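Local coordinates for protein glycoside hydrolase family 31 (Trueperella pyogenes, PDB 5I0F) that degrades cycloalternan, probably hydrolysing its alpha-glucosidic linkages by a retaining mechanism that passes through a covalent glycosyl-enzyme intermediate, at residues Ala216-Arg224 and Phe655-Trp665. Numbering follows the deposited sequence.
Sequences AQVVNEAGR and FYDHADDPEIW
Gln217 reaches from its strand to the rings of Phe655 and Tyr656. Its CB points toward 655-665, and Gln217 CG, set between the backbone N and the carbonyl carbon (chi1 61°), lies 3.9 Å from Phe655 CZ. There the chain bends, carrying CD to the edge of the phenyl ring, near its plane. At the tip Gln217 OE1 takes a weak hydrogen bond of 2.7 Å from Tyr656 OH, the amide standing nearly perpendicular to the phenol ring (84°), while NE2 donates to the backbone oxygens of Val176 and Ala552. A glutamine suits this buried place because its CG packs against the phenyl ring while its amide both accepts and donates. Two residues on, the next side chain on the same face, Val219, is purely apolar: CG2 meets Phe655 CD1 at 3.8 Å, and CG1, anti to the backbone N, meets Ala659 CB at 3.9 Å. Ala659 CB, a small methyl, also lets Gly223 CA come within 3.6 Å. Gly223, at a positive phi (94°) that glycine readily adopts, brings its backbone close to Asp660. Farther out, Glu221 lays its carboxylate against Pro662 CB, with OE2 hydrogen-bonded to His174, whose ring stacks on Trp665. One water donates to both Glu221 O and Asp660 O, bridging the two carbonyls. The whole is an interdomain contact: a beta-hairpin, whose turn joins strands 212-219 and 225-230 of the five-stranded mixed sheet that precedes the TIM barrel in the chain, packs against the short helix and type I turn (His658 to Asp661) of the family 31 C-terminal domain.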
loop_
_atom_site.group_PDB
_atom_site.type_symbol
_atom_site.label_atom_id
_atom_site.label_comp_id
_atom_site.label_asym_id
_atom_site.label_seq_id
_atom_site.Cartn_x
_atom_site.Cartn_y
_atom_site.Cartn_z
ATOM N N ALA A 216 -3.596 16.360 -3.396
ATOM C CA ALA A 216 -3.217 16.418 -4.816
ATOM C C ALA A 216 -2.770 17.819 -5.194
ATOM O O ALA A 216 -3.154 18.795 -4.559
ATOM C CB ALA A 216 -4.382 15.988 -5.697
ATOM N N GLN A 217 -1.952 17.903 -6.231
ATOM C CA GLN A 217 -1.578 19.182 -6.820
ATOM C C GLN A 217 -2.309 19.338 -8.139
ATOM O O GLN A 217 -2.671 18.348 -8.792
ATOM C CB GLN A 217 -0.058 19.333 -6.960
ATOM C CG GLN A 217 0.662 18.336 -7.829
ATOM C CD GLN A 217 1.764 17.605 -7.051
ATOM O OE1 GLN A 217 2.829 18.159 -6.765
ATOM N NE2 GLN A 217 1.496 16.358 -6.691
ATOM N N VAL A 218 -2.565 20.592 -8.493
ATOM C CA VAL A 218 -3.350 20.925 -9.669
ATOM C C VAL A 218 -2.496 21.888 -10.463
ATOM O O VAL A 218 -2.134 22.954 -9.962
ATOM C CB VAL A 218 -4.692 21.560 -9.296
ATOM C CG1 VAL A 218 -5.508 21.827 -10.556
ATOM C CG2 VAL A 218 -5.488 20.693 -8.315
ATOM N N VAL A 219 -2.149 21.500 -11.685
ATOM C CA VAL A 219 -1.099 22.183 -12.444
ATOM C C VAL A 219 -1.679 22.639 -13.771
ATOM O O VAL A 219 -2.279 21.839 -14.477
ATOM C CB VAL A 219 0.114 21.254 -12.684
ATOM C CG1 VAL A 219 1.255 22.016 -13.347
ATOM C CG2 VAL A 219 0.576 20.667 -11.358
ATOM N N ASN A 220 -1.513 23.923 -14.097
ATOM C CA ASN A 220 -1.994 24.465 -15.381
ATOM C C ASN A 220 -0.895 24.401 -16.431
ATOM O O ASN A 220 0.224 23.990 -16.136
ATOM C CB ASN A 220 -2.624 25.862 -15.223
ATOM C CG ASN A 220 -1.614 26.995 -15.047
ATOM O OD1 ASN A 220 -0.419 26.880 -15.339
ATOM N ND2 ASN A 220 -2.125 28.138 -14.616
ATOM N N GLU A 221 -1.215 24.808 -17.644
ATOM C CA GLU A 221 -0.290 24.670 -18.767
ATOM C C GLU A 221 0.557 25.916 -19.000
ATOM O O GLU A 221 1.326 25.962 -19.957
ATOM C CB GLU A 221 -1.071 24.241 -20.016
ATOM C CG GLU A 221 -1.572 22.811 -19.856
ATOM C CD GLU A 221 -2.336 22.268 -21.048
ATOM O OE1 GLU A 221 -2.578 23.023 -21.991
ATOM O OE2 GLU A 221 -2.700 21.069 -21.025
ATOM N N ALA A 222 0.408 26.896 -18.116
ATOM C CA ALA A 222 1.306 28.044 -17.980
ATOM C C ALA A 222 2.418 27.821 -16.953
ATOM O O ALA A 222 3.269 28.685 -16.790
ATOM C CB ALA A 222 0.507 29.261 -17.573
ATOM N N GLY A 223 2.399 26.701 -16.236
ATOM C CA GLY A 223 3.411 26.411 -15.220
ATOM C C GLY A 223 3.071 26.807 -13.782
ATOM O O GLY A 223 3.936 26.782 -12.919
ATOM N N ARG A 224 1.839 27.204 -13.508
ATOM C CA ARG A 224 1.470 27.542 -12.144
ATOM C C ARG A 224 0.693 26.387 -11.555
ATOM O O ARG A 224 0.056 25.623 -12.284
ATOM C CB ARG A 224 0.667 28.834 -12.097
ATOM C CG ARG A 224 1.385 30.038 -12.719
ATOM C CD ARG A 224 2.862 30.193 -12.314
ATOM N NE ARG A 224 3.047 30.596 -10.913
ATOM C CZ ARG A 224 4.228 30.693 -10.286
ATOM N NH1 ARG A 224 5.377 30.382 -10.896
ATOM N NH2 ARG A 224 4.264 31.097 -9.022
ATOM N N PHE A 655 6.229 17.691 -15.023
ATOM C CA PHE A 655 5.650 18.981 -14.669
ATOM C C PHE A 655 6.434 19.736 -13.603
ATOM O O PHE A 655 6.259 20.937 -13.494
ATOM C CB PHE A 655 4.147 18.877 -14.305
ATOM C CG PHE A 655 3.861 18.234 -12.974
ATOM C CD1 PHE A 655 3.924 18.972 -11.804
ATOM C CD2 PHE A 655 3.453 16.918 -12.896
ATOM C CE1 PHE A 655 3.629 18.396 -10.580
ATOM C CE2 PHE A 655 3.170 16.326 -11.673
ATOM C CZ PHE A 655 3.246 17.069 -10.510
ATOM N N TYR A 656 7.286 19.063 -12.817
ATOM C CA TYR A 656 8.059 19.781 -11.792
ATOM C C TYR A 656 9.038 20.791 -12.404
ATOM O O TYR A 656 9.191 21.883 -11.877
ATOM C CB TYR A 656 8.786 18.819 -10.812
ATOM C CG TYR A 656 7.803 18.223 -9.847
ATOM C CD1 TYR A 656 7.298 18.973 -8.790
ATOM C CD2 TYR A 656 7.312 16.940 -10.033
ATOM C CE1 TYR A 656 6.349 18.440 -7.921
ATOM C CE2 TYR A 656 6.359 16.388 -9.170
ATOM C CZ TYR A 656 5.875 17.143 -8.126
ATOM O OH TYR A 656 4.927 16.604 -7.282
ATOM N N ASP A 657 9.680 20.421 -13.508
ATOM C CA ASP A 657 10.679 21.270 -14.143
ATOM C C ASP A 657 10.205 21.839 -15.483
ATOM O O ASP A 657 10.845 22.757 -15.982
ATOM C CB ASP A 657 11.991 20.489 -14.360
ATOM C CG ASP A 657 12.560 19.885 -13.071
ATOM O OD1 ASP A 657 12.552 20.582 -12.035
ATOM O OD2 ASP A 657 13.031 18.712 -13.100
ATOM N N HIS A 658 9.123 21.308 -16.070
ATOM C CA HIS A 658 8.677 21.698 -17.422
ATOM C C HIS A 658 7.164 21.939 -17.535
ATOM O O HIS A 658 6.590 21.730 -18.604
ATOM C CB HIS A 658 9.121 20.641 -18.456
ATOM C CG HIS A 658 10.580 20.320 -18.391
ATOM N ND1 HIS A 658 11.066 19.188 -17.772
ATOM C CD2 HIS A 658 11.663 21.010 -18.813
ATOM C CE1 HIS A 658 12.388 19.183 -17.838
ATOM N NE2 HIS A 658 12.772 20.278 -18.465
ATOM N N ALA A 659 6.531 22.453 -16.478
ATOM C CA ALA A 659 5.062 22.658 -16.480
ATOM C C ALA A 659 4.536 23.712 -17.457
ATOM O O ALA A 659 3.344 23.732 -17.745
ATOM C CB ALA A 659 4.558 22.992 -15.077
ATOM N N ASP A 660 5.387 24.601 -17.956
ATOM C CA ASP A 660 4.918 25.559 -18.970
ATOM C C ASP A 660 4.868 24.972 -20.407
ATOM O O ASP A 660 4.539 25.676 -21.350
ATOM C CB ASP A 660 5.724 26.868 -18.903
ATOM C CG ASP A 660 7.180 26.679 -19.225
ATOM O OD1 ASP A 660 7.608 25.530 -19.481
ATOM O OD2 ASP A 660 7.912 27.689 -19.205
ATOM N N ASP A 661 5.182 23.692 -20.565
ATOM C CA ASP A 661 5.134 23.026 -21.856
ATOM C C ASP A 661 3.962 22.042 -21.870
ATOM O O ASP A 661 4.044 21.008 -21.243
ATOM C CB ASP A 661 6.436 22.284 -22.066
ATOM C CG ASP A 661 6.553 21.664 -23.445
ATOM O OD1 ASP A 661 5.554 21.477 -24.156
ATOM O OD2 ASP A 661 7.688 21.360 -23.802
ATOM N N PRO A 662 2.883 22.352 -22.602
ATOM C CA PRO A 662 1.704 21.481 -22.556
ATOM C C PRO A 662 1.891 20.076 -23.137
ATOM O O PRO A 662 1.136 19.182 -22.787
ATOM C CB PRO A 662 0.637 22.259 -23.357
ATOM C CG PRO A 662 1.280 23.486 -23.877
ATOM C CD PRO A 662 2.739 23.455 -23.568
ATOM N N GLU A 663 2.889 19.878 -24.001
ATOM C CA GLU A 663 3.141 18.566 -24.608
ATOM C C GLU A 663 3.587 17.470 -23.618
ATOM O O GLU A 663 3.439 16.298 -23.914
ATOM C CB GLU A 663 4.152 18.710 -25.764
ATOM C CG GLU A 663 4.615 17.422 -26.466
ATOM C CD GLU A 663 3.547 16.686 -27.285
ATOM O OE1 GLU A 663 2.463 17.280 -27.525
ATOM O OE2 GLU A 663 3.809 15.516 -27.735
ATOM N N ILE A 664 4.095 17.837 -22.443
ATOM C CA ILE A 664 4.504 16.840 -21.452
ATOM C C ILE A 664 3.370 15.873 -21.055
ATOM O O ILE A 664 3.626 14.708 -20.769
ATOM C CB ILE A 664 5.124 17.481 -20.178
ATOM C CG1 ILE A 664 4.098 18.333 -19.410
ATOM C CG2 ILE A 664 6.377 18.276 -20.519
ATOM C CD1 ILE A 664 4.610 18.909 -18.107
ATOM N N TRP A 665 2.116 16.320 -21.115
ATOM C CA TRP A 665 0.994 15.482 -20.618
ATOM C C TRP A 665 0.675 14.338 -21.578
ATOM O O TRP A 665 0.099 13.339 -21.171
ATOM C CB TRP A 665 -0.230 16.361 -20.303
ATOM C CG TRP A 665 0.115 17.353 -19.246
ATOM C CD1 TRP A 665 0.433 18.676 -19.426
ATOM C CD2 TRP A 665 0.250 17.099 -17.833
ATOM N NE1 TRP A 665 0.729 19.260 -18.221
ATOM C CE2 TRP A 665 0.623 18.323 -17.224
ATOM C CE3 TRP A 665 0.080 15.971 -17.031
ATOM C CZ2 TRP A 665 0.833 18.450 -15.842
ATOM C CZ3 TRP A 665 0.270 16.093 -15.642
ATOM C CH2 TRP A 665 0.651 17.335 -15.070
HETATM O O HOH W 1 2.435 27.543 -21.686
#